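Local coordinates for protein porin (Rhodobacter blasticus, PDB 3PRN) that assembles as a homotrimer in the bacterial outer membrane and forms channels through which small hydrophilic solutes of up to about 0.6 kDa diffuse passively, at residues Gly66-Gln70 with Val82-Asp86; Asn34-Thr38 with Ala49-Met53; Phe89-Leu94 with Ser176-Thr182; Gly44-Lys50 with Ala69-Tyr75. The protein carries 1 engineered substitution. All coordinates share one frame; numbering follows the deposited sequence.

Overall arrangement
Followed from the N terminus, the contacts show how a sixteen-stranded antiparallel barrel closes strand by strand. Contact 2 comes first, shutting the hairpin of strands 25-39 and 46-56. Contact 4 opens inside that loop, at 44-50, and adds strand 70-75 to the other edge of strand 46-56; the two interleave and share Ala49 and Lys50. Contact 1 opens at 66-70, before contact 4 has closed, and shares Ala69 and Gln70 with the start of that contact's second segment; it ties the residues leading into strand 70-75 to the end of strand 78-83. Contact 3 follows separately, spanning 82 residues and fixing the short helix 88-91 against strand 175-183 in another part of the barrel.

Contact 1 (Gly66-Gln70 with Val82-Asp86); sequences GNAAQ and VGNVD
Asn84 takes part in three of the four hydrogen bonds that fasten the end of strand 78-83 to the segment entering strand 70-75, and one of them comes from Gln70. Backbone pairing fades here: Gln70 and Gly83 form an antiparallel non-hydrogen-bonded pair, and beyond it Asn84 N donates to Ala69 O at 3.0 Å. Glycine suits position 83, where a beta carbon would run into the Ala69 carbonyl.

Side-chain amides continue what the strands leave off. With its CG anti to the backbone nitrogen (chi1 -178°), Asn84 reaches back over the Ala68 peptide; ND2 donates to Ala68 O at 3.1 Å, almost straight at 169°, approaching from above the carbonyl plane, while Asn84 OD1 accepts from the backbone of Asn118. The Asn67 and Asn84 ND2 atoms, both donors, approach to 3.4 Å without bonding, and Asn67 ND2 turns instead to Asn118 O and Tyr117 OH.

Gln70 answers in the opposite direction. Its extended chain carries NE2 to a lone pair of Asn84 O at 3.0 Å, with the acceptor in the plane of the Gln70 amide, and a second, weak bond runs from NE2 to Asp86 OD2 at 3.5 Å. A leucine in place of Gln70 would probably leave the Asn84 carbonyl without this donor and Asp86 without its weak partner.

An inverse gamma turn centred on Asn84 turns the chain away from the barrel wall into the long connection between strands 78-83 and 131-138, the loop that in general porins folds inward to narrow the pore.

Contact 2 (Asn34-Thr38 with Ala49-Met53); sequences NIVGT and AKLRM
Asn34 to Gly37 and Ala49 to Arg52 pair as neighbouring antiparallel strands, the two arms of a hairpin in the part of the barrel wall that faces a second subunit. Ile35 with Leu51 and Gly37 with Ala49 are the hydrogen-bonded pairs. Ile35 N meets Leu51 O at 2.8 Å, nearly along the C=O axis, and Leu51 N returns the bond to Ile35 O. Between these rungs the Lys50 CA-H points at Ile35 O, 3.2 Å from CA to oxygen.

Alternating strand residues give the hairpin two unlike faces, as expected of a porin barrel. Ile35, Ala49 and Leu51 look outward and pack on Ile33, Leu31 and Thr64 of a second subunit. Asn34, Val36, Lys50 and Arg52 occupy the inner face, where Lys50 makes a cation-pi contact with Tyr117.

On that inner face Asn34 and Arg52 run alongside each other. A bend at chi3 (-67°) swings the guanidinium edge toward Asn34, whose OD1 takes NE at 2.7 Å in its carbonyl plane and NH2 weakly at 3.2 Å. The amide and guanidinium planes stand 49° apart. Asn34 ND2 bonds Asn5, and Arg52 NH1 bonds Ser119.

Contact 3 (Phe89-Leu94 with Ser176-Thr182); sequences FDSVAL and SLAAAYT
Phe89 meets strand 175-183 at Ala180 and Thr182. Its CG stands anti to the backbone nitrogen (chi1 -161°), which directs the ring toward the strand, where CD1 lies 3.8 Å from Ala180 CB. Phe89 CB meanwhile passes 3.6 Å from Thr182 OG1. A water joins the same two residues, accepting from Phe89 N at 3.0 Å and hydrogen-bonded to Thr182 OG1 at 2.8 Å, so a polar bridge lies alongside the apolar contact.

Val92, the first residue to leave the helical conformation, sets both methyls on the strand: CG1 rests 3.6 Å from the carbonyl oxygen of Ala179, and CG2 touches the Ala180 methyl. At Ala93 it is the backbone that approaches, with Ala93 O 3.4 Å from Ala178 CB, while Ala93 N is held by Asp169. Leu94 reaches the strand with CD1, which lies 3.8 Å from Ala178 CB and also near Ser176 O. The small side chains of the strand are consistent with this close approach: the Ala178 methyl meets the Ala93 carbonyl, and that of Ala180 meets Phe89 and Val92.

Helix 88-91 and the chain after it thus lie against the inner side of strand 175-183, which is flanked in the barrel by strands 163-171 and 193-200. Val92 also touches Ala167 of the first and Phe89 touches Ile193 of the second; the Phe89 ring meets Phe114 edge-to-face.

Contact 4 (Gly44-Lys50 with Ala69-Tyr75); sequences GVTFGAK and AQFWTSY
Trp72 folds its indole over Gly48, its partner in the antiparallel pairing of strands 46-56 and 70-75. With CG set between the backbone nitrogen and carbonyl carbon (chi1 69°), the ring leans across to the neighbouring strand instead of standing off the sheet. Gly48 CA sits over the six-membered ring in a CH-pi contact, 3.7 Å from its centroid and 19° off the normal. The overlap depends on glycine at 48, since with the indole placed this way a beta carbon would collide with Trp72 CZ2. Backbone bonds join the pair in both directions, Trp72 N reaching Gly48 O at 2.9 Å.

Lys50 takes up the edge of the indole: its CB lies near the ring plane, 3.8 Å from CZ3. Farther out it keeps company with Gln70 along the same direction, and CE comes to 4.1 Å from both OE1 and NE2 of Gln70, whose NE2 is bonded to Asn84 O. The main chains of these two residues also pair, with Lys50 N donating to Gln70 O at 2.9 Å. Replacing Trp72 with an alanine would probably uncover the Gly48 backbone and leave the base of Lys50 without its aromatic flank.

On the opposite face of the sheet Ala49 CB packs 3.9 Å from Phe71 CD2, and Phe47 meets Phe287 of a second subunit. Strand 46-56 is bordered on its other side by strand 25-39, whose Val36 touches the indole, and strand 70-75 by strand 78-83, where Thr79 and Ser81 also contact Trp72.

Contact 1 (Gly66-Gln70 with Val82-Asp86)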
loop_
_atom_site.group_PDB
_atom_site.type_symbol
_atom_site.label_atom_id
_atom_site.label_comp_id
_atom_site.label_asym_id
_atom_site.label_seq_id
_atom_site.Cartn_x
_atom_site.Cartn_y
_atom_site.Cartn_z
ATOM N N GLY A 66 0.315 -4.893 -0.522
ATOM C CA GLY A 66 1.389 -5.413 0.339
ATOM C C GLY A 66 1.157 -6.954 0.438
ATOM O O GLY A 66 0.063 -7.470 0.148
ATOM N N ASN A 67 2.205 -7.636 0.866
ATOM C CA ASN A 67 2.177 -9.087 1.097
ATOM C C ASN A 67 1.860 -9.358 2.589
ATOM O O ASN A 67 1.388 -8.437 3.301
ATOM C CB ASN A 67 3.468 -9.754 0.647
ATOM C CG ASN A 67 4.689 -9.322 1.396
ATOM O OD1 ASN A 67 4.633 -8.335 2.146
ATOM N ND2 ASN A 67 5.821 -9.985 1.234
ATOM N N ALA A 68 2.135 -10.589 3.076
ATOM C CA ALA A 68 1.890 -10.860 4.517
ATOM C C ALA A 68 3.200 -10.565 5.254
ATOM O O ALA A 68 4.314 -10.648 4.673
ATOM C CB ALA A 68 1.519 -12.339 4.652
ATOM N N ALA A 69 3.103 -10.124 6.515
ATOM C CA ALA A 69 4.240 -9.611 7.254
ATOM C C ALA A 69 5.204 -10.699 7.719
ATOM O O ALA A 69 4.831 -11.867 7.884
ATOM C CB ALA A 69 3.738 -8.943 8.583
ATOM N N GLN A 70 6.421 -10.245 7.921
ATOM C CA GLN A 70 7.505 -11.047 8.486
ATOM C C GLN A 70 7.991 -10.279 9.739
ATOM O O GLN A 70 8.155 -9.039 9.650
ATOM C CB GLN A 70 8.641 -11.212 7.480
ATOM C CG GLN A 70 9.800 -12.031 8.051
ATOM C CD GLN A 70 11.044 -12.014 7.168
ATOM O OE1 GLN A 70 12.038 -11.383 7.522
ATOM N NE2 GLN A 70 11.051 -12.682 6.030
ATOM N N VAL A 82 9.424 -15.030 12.240
ATOM C CA VAL A 82 8.106 -15.635 12.277
ATOM C C VAL A 82 7.190 -15.034 11.214
ATOM O O VAL A 82 7.391 -13.818 10.851
ATOM C CB VAL A 82 7.474 -15.461 13.675
ATOM C CG1 VAL A 82 7.473 -14.024 14.164
ATOM C CG2 VAL A 82 6.063 -16.006 13.734
ATOM N N GLY A 83 6.232 -15.811 10.737
ATOM C CA GLY A 83 5.267 -15.326 9.760
ATOM C C GLY A 83 5.642 -15.686 8.350
ATOM O O GLY A 83 5.810 -16.862 8.020
ATOM N N ASN A 84 5.782 -14.690 7.463
ATOM C CA ASN A 84 6.198 -15.002 6.058
ATOM C C ASN A 84 7.713 -15.032 6.033
ATOM O O ASN A 84 8.382 -14.029 5.739
ATOM C CB ASN A 84 5.622 -13.869 5.172
ATOM C CG ASN A 84 5.869 -14.006 3.692
ATOM O OD1 ASN A 84 6.385 -15.029 3.184
ATOM N ND2 ASN A 84 5.500 -12.940 2.948
ATOM N N VAL A 85 8.364 -16.126 6.389
ATOM C CA VAL A 85 9.771 -16.290 6.536
ATOM C C VAL A 85 10.536 -16.688 5.269
ATOM O O VAL A 85 9.911 -17.195 4.328
ATOM C CB VAL A 85 10.094 -17.346 7.645
ATOM C CG1 VAL A 85 9.372 -16.962 8.981
ATOM C CG2 VAL A 85 9.625 -18.778 7.302
ATOM N N ASP A 86 11.818 -16.401 5.301
ATOM C CA ASP A 86 12.785 -16.941 4.370
ATOM C C ASP A 86 13.086 -18.380 4.812
ATOM O O ASP A 86 13.334 -18.645 5.997
ATOM C CB ASP A 86 14.116 -16.136 4.373
ATOM C CG ASP A 86 13.875 -14.815 3.659
ATOM O OD1 ASP A 86 13.615 -14.819 2.395
ATOM O OD2 ASP A 86 13.893 -13.716 4.323
#

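Contact 2 (Asn34-Thr38 with Ala49-Met53)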
loop_
_atom_site.group_PDB
_atom_site.type_symbol
_atom_site.label_atom_id
_atom_site.label_comp_id
_atom_site.label_asym_id
_atom_site.label_seq_id
_atom_site.Cartn_x
_atom_site.Cartn_y
_atom_site.Cartn_z
ATOM N N ASN A 34 10.416 -2.281 -0.310
ATOM C CA ASN A 34 10.405 -2.983 0.975
ATOM C C ASN A 34 10.213 -1.915 2.086
ATOM O O ASN A 34 10.898 -0.860 2.071
ATOM C CB ASN A 34 11.730 -3.696 1.222
ATOM C CG ASN A 34 12.039 -4.780 0.191
ATOM O OD1 ASN A 34 11.235 -5.693 -0.018
ATOM N ND2 ASN A 34 13.215 -4.670 -0.412
ATOM N N ILE A 35 9.347 -2.212 3.021
ATOM C CA ILE A 35 9.119 -1.283 4.144
ATOM C C ILE A 35 9.593 -2.069 5.368
ATOM O O ILE A 35 9.054 -3.157 5.631
ATOM C CB ILE A 35 7.625 -0.978 4.251
ATOM C CG1 ILE A 35 7.158 -0.433 2.889
ATOM C CG2 ILE A 35 7.368 -0.041 5.413
ATOM C CD1 ILE A 35 5.691 -0.085 2.957
ATOM N N VAL A 36 10.594 -1.540 6.050
ATOM C CA VAL A 36 11.153 -2.247 7.208
ATOM C C VAL A 36 11.079 -1.395 8.459
ATOM O O VAL A 36 11.535 -0.240 8.480
ATOM C CB VAL A 36 12.649 -2.525 6.873
ATOM C CG1 VAL A 36 13.324 -3.278 8.026
ATOM C CG2 VAL A 36 12.718 -3.344 5.593
ATOM N N GLY A 37 10.458 -1.888 9.523
ATOM C CA GLY A 37 10.368 -1.145 10.788
ATOM C C GLY A 37 11.328 -1.886 11.757
ATOM O O GLY A 37 11.299 -3.136 11.817
ATOM N N THR A 38 12.163 -1.173 12.466
ATOM C CA THR A 38 13.112 -1.786 13.395
ATOM C C THR A 38 13.157 -0.984 14.716
ATOM O O THR A 38 13.017 0.212 14.738
ATOM C CB THR A 38 14.577 -1.832 12.896
ATOM O OG1 THR A 38 15.005 -0.512 12.585
ATOM C CG2 THR A 38 14.682 -2.611 11.606
ATOM N N ALA A 49 10.236 -5.751 11.574
ATOM C CA ALA A 49 9.049 -6.200 10.859
ATOM C C ALA A 49 9.247 -5.747 9.402
ATOM O O ALA A 49 9.861 -4.689 9.182
ATOM C CB ALA A 49 7.727 -5.758 11.428
ATOM N N LYS A 50 8.821 -6.535 8.417
ATOM C CA LYS A 50 8.930 -6.071 7.054
ATOM C C LYS A 50 7.677 -6.419 6.239
ATOM O O LYS A 50 7.005 -7.448 6.434
ATOM C CB LYS A 50 10.177 -6.612 6.431
ATOM C CG LYS A 50 10.014 -7.613 5.294
ATOM C CD LYS A 50 11.282 -7.678 4.417
ATOM C CE LYS A 50 11.731 -9.103 4.082
ATOM N NZ LYS A 50 13.030 -9.157 3.388
ATOM N N LEU A 51 7.415 -5.504 5.322
ATOM C CA LEU A 51 6.302 -5.638 4.395
ATOM C C LEU A 51 6.891 -5.371 2.982
ATOM O O LEU A 51 7.768 -4.479 2.847
ATOM C CB LEU A 51 5.204 -4.642 4.707
ATOM C CG LEU A 51 3.896 -4.783 3.963
ATOM C CD1 LEU A 51 3.149 -6.041 4.389
ATOM C CD2 LEU A 51 3.005 -3.575 4.194
ATOM N N ARG A 52 6.401 -6.044 1.953
ATOM C CA ARG A 52 6.822 -5.771 0.578
ATOM C C ARG A 52 5.623 -5.364 -0.303
ATOM O O ARG A 52 4.501 -5.924 -0.190
ATOM C CB ARG A 52 7.459 -7.031 -0.046
ATOM C CG ARG A 52 7.909 -6.921 -1.491
ATOM C CD ARG A 52 8.850 -8.077 -1.877
ATOM N NE ARG A 52 10.149 -7.929 -1.105
ATOM C CZ ARG A 52 11.101 -8.857 -1.172
ATOM N NH1 ARG A 52 10.940 -9.975 -1.942
ATOM N NH2 ARG A 52 12.249 -8.708 -0.535
ATOM N N MET A 53 5.817 -4.413 -1.200
ATOM C CA MET A 53 4.847 -3.991 -2.201
ATOM C C MET A 53 5.591 -4.176 -3.542
ATOM O O MET A 53 6.615 -3.571 -3.798
ATOM C CB MET A 53 4.399 -2.525 -2.080
ATOM C CG MET A 53 3.561 -2.375 -0.767
ATOM S SD MET A 53 3.106 -0.583 -0.601
ATOM C CE MET A 53 1.702 -0.612 -1.713
#

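Contact 3 (Phe89-Leu94 with Ser176-Thr182)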
loop_
_atom_site.group_PDB
_atom_site.type_symbol
_atom_site.label_atom_id
_atom_site.label_comp_id
_atom_site.label_asym_id
_atom_site.label_seq_id
_atom_site.Cartn_x
_atom_site.Cartn_y
_atom_site.Cartn_z
ATOM N N PHE A 89 16.037 -23.763 2.157
ATOM C CA PHE A 89 16.452 -24.148 0.799
ATOM C C PHE A 89 16.581 -22.919 -0.103
ATOM O O PHE A 89 17.357 -22.916 -1.070
ATOM C CB PHE A 89 15.403 -25.123 0.240
ATOM C CG PHE A 89 15.870 -25.966 -0.923
ATOM C CD1 PHE A 89 16.654 -27.113 -0.670
ATOM C CD2 PHE A 89 15.542 -25.650 -2.222
ATOM C CE1 PHE A 89 17.085 -27.917 -1.744
ATOM C CE2 PHE A 89 15.984 -26.424 -3.310
ATOM C CZ PHE A 89 16.757 -27.559 -3.044
ATOM N N ASP A 90 15.815 -21.872 0.219
ATOM C CA ASP A 90 15.850 -20.659 -0.589
ATOM C C ASP A 90 16.940 -19.727 -0.099
ATOM O O ASP A 90 17.320 -18.859 -0.883
ATOM C CB ASP A 90 14.469 -19.975 -0.555
ATOM C CG ASP A 90 14.302 -18.826 -1.573
ATOM O OD1 ASP A 90 14.436 -19.028 -2.771
ATOM O OD2 ASP A 90 14.007 -17.680 -1.158
ATOM N N SER A 91 17.434 -19.867 1.139
ATOM C CA SER A 91 18.418 -18.883 1.588
ATOM C C SER A 91 19.881 -19.294 1.528
ATOM O O SER A 91 20.720 -18.406 1.604
ATOM C CB SER A 91 18.106 -18.575 3.085
ATOM O OG SER A 91 16.772 -18.058 3.151
ATOM N N VAL A 92 20.223 -20.570 1.400
ATOM C CA VAL A 92 21.596 -20.999 1.352
ATOM C C VAL A 92 22.343 -20.327 0.197
ATOM O O VAL A 92 21.746 -19.949 -0.819
ATOM C CB VAL A 92 21.866 -22.474 0.944
ATOM C CG1 VAL A 92 22.226 -23.368 2.133
ATOM C CG2 VAL A 92 20.664 -23.139 0.271
ATOM N N ALA A 93 23.648 -20.225 0.356
ATOM C CA ALA A 93 24.515 -19.662 -0.689
ATOM C C ALA A 93 24.655 -20.702 -1.851
ATOM O O ALA A 93 24.321 -21.876 -1.699
ATOM C CB ALA A 93 25.902 -19.358 -0.118
ATOM N N LEU A 94 25.098 -20.165 -2.989
ATOM C CA LEU A 94 25.476 -20.872 -4.171
ATOM C C LEU A 94 24.336 -21.380 -5.037
ATOM O O LEU A 94 24.514 -21.443 -6.275
ATOM C CB LEU A 94 26.418 -22.064 -3.821
ATOM C CG LEU A 94 27.712 -21.706 -3.039
ATOM C CD1 LEU A 94 28.529 -22.987 -2.796
ATOM C CD2 LEU A 94 28.528 -20.649 -3.778
ATOM N N SER A 176 33.962 -22.298 -1.622
ATOM C CA SER A 176 32.708 -22.234 -0.903
ATOM C C SER A 176 31.974 -23.570 -1.097
ATOM O O SER A 176 32.010 -24.142 -2.168
ATOM C CB SER A 176 31.745 -21.128 -1.331
ATOM O OG SER A 176 32.377 -19.918 -1.636
ATOM N N LEU A 177 31.367 -23.991 -0.006
ATOM C CA LEU A 177 30.586 -25.198 0.035
ATOM C C LEU A 177 29.197 -24.879 0.636
ATOM O O LEU A 177 29.110 -24.049 1.505
ATOM C CB LEU A 177 31.218 -26.240 0.940
ATOM C CG LEU A 177 32.649 -26.661 0.537
ATOM C CD1 LEU A 177 33.226 -27.431 1.728
ATOM C CD2 LEU A 177 32.639 -27.523 -0.706
ATOM N N ALA A 178 28.182 -25.615 0.184
ATOM C CA ALA A 178 26.831 -25.359 0.684
ATOM C C ALA A 178 26.024 -26.643 0.530
ATOM O O ALA A 178 26.265 -27.414 -0.394
ATOM C CB ALA A 178 26.190 -24.219 -0.111
ATOM N N ALA A 179 25.089 -26.852 1.421
ATOM C CA ALA A 179 24.243 -28.048 1.332
ATOM C C ALA A 179 22.904 -27.688 1.982
ATOM O O ALA A 179 22.858 -26.831 2.900
ATOM C CB ALA A 179 24.948 -29.174 2.082
ATOM N N ALA A 180 21.871 -28.353 1.545
ATOM C CA ALA A 180 20.537 -28.107 2.071
ATOM C C ALA A 180 19.704 -29.369 1.901
ATOM O O ALA A 180 19.876 -30.077 0.908
ATOM C CB ALA A 180 19.881 -26.958 1.322
ATOM N N TYR A 181 18.742 -29.544 2.789
ATOM C CA TYR A 181 17.832 -30.675 2.731
ATOM C C TYR A 181 16.484 -30.215 3.276
ATOM O O TYR A 181 16.492 -29.554 4.333
ATOM C CB TYR A 181 18.407 -31.815 3.631
ATOM C CG TYR A 181 17.500 -33.026 3.629
ATOM C CD1 TYR A 181 17.498 -33.874 2.525
ATOM C CD2 TYR A 181 16.676 -33.327 4.683
ATOM C CE1 TYR A 181 16.689 -35.009 2.481
ATOM C CE2 TYR A 181 15.891 -34.472 4.671
ATOM C CZ TYR A 181 15.872 -35.278 3.559
ATOM O OH TYR A 181 15.068 -36.412 3.519
ATOM N N THR A 182 15.404 -30.536 2.666
ATOM C CA THR A 182 14.072 -30.157 3.061
ATOM C C THR A 182 13.109 -31.316 2.918
ATOM O O THR A 182 13.049 -31.885 1.819
ATOM C CB THR A 182 13.546 -28.994 2.136
ATOM O OG1 THR A 182 14.428 -27.888 2.367
ATOM C CG2 THR A 182 12.127 -28.607 2.499
HETATM O O HOH W 1 13.689 -25.316 3.092
#

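Contact 4 (Gly44-Lys50 with Ala69-Tyr75)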
loop_
_atom_site.group_PDB
_atom_site.type_symbol
_atom_site.label_atom_id
_atom_site.label_comp_id
_atom_site.label_asym_id
_atom_site.label_seq_id
_atom_site.Cartn_x
_atom_site.Cartn_y
_atom_site.Cartn_z
ATOM N N GLY A 44 20.991 -4.818 23.163
ATOM C CA GLY A 44 21.579 -5.478 21.993
ATOM C C GLY A 44 20.594 -6.405 21.250
ATOM O O GLY A 44 21.049 -7.220 20.411
ATOM N N VAL A 45 19.326 -6.437 21.615
ATOM C CA VAL A 45 18.322 -7.248 20.914
ATOM C C VAL A 45 17.627 -6.342 19.909
ATOM O O VAL A 45 17.164 -5.284 20.348
ATOM C CB VAL A 45 17.262 -7.786 21.893
ATOM C CG1 VAL A 45 16.266 -8.687 21.145
ATOM C CG2 VAL A 45 17.994 -8.583 22.978
ATOM N N THR A 46 17.596 -6.661 18.636
ATOM C CA THR A 46 16.890 -5.829 17.668
ATOM C C THR A 46 15.579 -6.544 17.298
ATOM O O THR A 46 15.583 -7.766 17.142
ATOM C CB THR A 46 17.749 -5.690 16.394
ATOM O OG1 THR A 46 18.900 -4.933 16.763
ATOM C CG2 THR A 46 16.997 -4.920 15.303
ATOM N N PHE A 47 14.496 -5.817 17.170
ATOM C CA PHE A 47 13.210 -6.311 16.724
ATOM C C PHE A 47 12.916 -5.658 15.360
ATOM O O PHE A 47 13.240 -4.488 15.167
ATOM C CB PHE A 47 12.030 -6.031 17.646
ATOM C CG PHE A 47 12.210 -6.701 18.993
ATOM C CD1 PHE A 47 13.016 -6.114 19.950
ATOM C CD2 PHE A 47 11.571 -7.915 19.263
ATOM C CE1 PHE A 47 13.178 -6.749 21.189
ATOM C CE2 PHE A 47 11.718 -8.520 20.493
ATOM C CZ PHE A 47 12.538 -7.935 21.458
ATOM N N GLY A 48 12.361 -6.427 14.439
ATOM C CA GLY A 48 12.052 -5.872 13.127
ATOM C C GLY A 48 10.793 -6.492 12.534
ATOM O O GLY A 48 10.317 -7.587 12.875
ATOM N N ALA A 49 10.236 -5.751 11.574
ATOM C CA ALA A 49 9.049 -6.200 10.859
ATOM C C ALA A 49 9.247 -5.747 9.402
ATOM O O ALA A 49 9.861 -4.689 9.182
ATOM C CB ALA A 49 7.727 -5.758 11.428
ATOM N N LYS A 50 8.821 -6.535 8.417
ATOM C CA LYS A 50 8.930 -6.071 7.054
ATOM C C LYS A 50 7.677 -6.419 6.239
ATOM O O LYS A 50 7.005 -7.448 6.434
ATOM C CB LYS A 50 10.177 -6.612 6.431
ATOM C CG LYS A 50 10.014 -7.613 5.294
ATOM C CD LYS A 50 11.282 -7.678 4.417
ATOM C CE LYS A 50 11.731 -9.103 4.082
ATOM N NZ LYS A 50 13.030 -9.157 3.388
ATOM N N ALA A 69 3.103 -10.124 6.515
ATOM C CA ALA A 69 4.240 -9.611 7.254
ATOM C C ALA A 69 5.204 -10.699 7.719
ATOM O O ALA A 69 4.831 -11.867 7.884
ATOM C CB ALA A 69 3.738 -8.943 8.583
ATOM N N GLN A 70 6.421 -10.245 7.921
ATOM C CA GLN A 70 7.505 -11.047 8.486
ATOM C C GLN A 70 7.991 -10.279 9.739
ATOM O O GLN A 70 8.155 -9.039 9.650
ATOM C CB GLN A 70 8.641 -11.212 7.480
ATOM C CG GLN A 70 9.800 -12.031 8.051
ATOM C CD GLN A 70 11.044 -12.014 7.168
ATOM O OE1 GLN A 70 12.038 -11.383 7.522
ATOM N NE2 GLN A 70 11.051 -12.682 6.030
ATOM N N PHE A 71 8.288 -10.948 10.841
ATOM C CA PHE A 71 8.774 -10.388 12.068
ATOM C C PHE A 71 10.074 -11.104 12.475
ATOM O O PHE A 71 10.196 -12.303 12.273
ATOM C CB PHE A 71 7.806 -10.521 13.260
ATOM C CG PHE A 71 6.405 -10.082 12.915
ATOM C CD1 PHE A 71 5.541 -10.959 12.295
ATOM C CD2 PHE A 71 5.996 -8.774 13.156
ATOM C CE1 PHE A 71 4.238 -10.570 11.914
ATOM C CE2 PHE A 71 4.673 -8.400 12.827
ATOM C CZ PHE A 71 3.812 -9.296 12.200
ATOM N N TRP A 72 11.012 -10.387 13.071
ATOM C CA TRP A 72 12.221 -11.069 13.548
ATOM C C TRP A 72 12.740 -10.428 14.825
ATOM O O TRP A 72 12.425 -9.293 15.167
ATOM C CB TRP A 72 13.300 -11.087 12.486
ATOM C CG TRP A 72 13.912 -9.751 12.167
ATOM C CD1 TRP A 72 14.976 -9.127 12.819
ATOM C CD2 TRP A 72 13.518 -8.859 11.113
ATOM N NE1 TRP A 72 15.238 -7.915 12.231
ATOM C CE2 TRP A 72 14.358 -7.727 11.181
ATOM C CE3 TRP A 72 12.514 -8.924 10.136
ATOM C CZ2 TRP A 72 14.253 -6.662 10.303
ATOM C CZ3 TRP A 72 12.410 -7.846 9.258
ATOM C CH2 TRP A 72 13.272 -6.732 9.349
ATOM N N THR A 73 13.605 -11.216 15.512
ATOM C CA THR A 73 14.313 -10.759 16.688
ATOM C C THR A 73 15.764 -11.269 16.513
ATOM O O THR A 73 15.886 -12.467 16.141
ATOM C CB THR A 73 13.772 -11.279 18.019
ATOM O OG1 THR A 73 14.120 -12.668 18.161
ATOM C CG2 THR A 73 12.252 -11.182 18.056
ATOM N N SER A 74 16.737 -10.400 16.624
ATOM C CA SER A 74 18.129 -10.721 16.458
ATOM C C SER A 74 18.926 -10.384 17.709
ATOM O O SER A 74 18.695 -9.352 18.355
ATOM C CB SER A 74 18.913 -9.899 15.415
ATOM O OG SER A 74 18.431 -10.195 14.113
ATOM N N TYR A 75 19.868 -11.250 17.993
ATOM C CA TYR A 75 20.741 -11.101 19.152
ATOM C C TYR A 75 21.994 -11.967 18.974
ATOM O O TYR A 75 21.865 -13.166 18.773
ATOM C CB TYR A 75 20.007 -11.567 20.404
ATOM C CG TYR A 75 20.863 -11.444 21.652
ATOM C CD1 TYR A 75 21.342 -10.192 22.032
ATOM C CD2 TYR A 75 21.169 -12.581 22.405
ATOM C CE1 TYR A 75 22.132 -10.070 23.173
ATOM C CE2 TYR A 75 21.961 -12.459 23.549
ATOM C CZ TYR A 75 22.442 -11.202 23.932
ATOM O OH TYR A 75 23.212 -11.080 25.043
#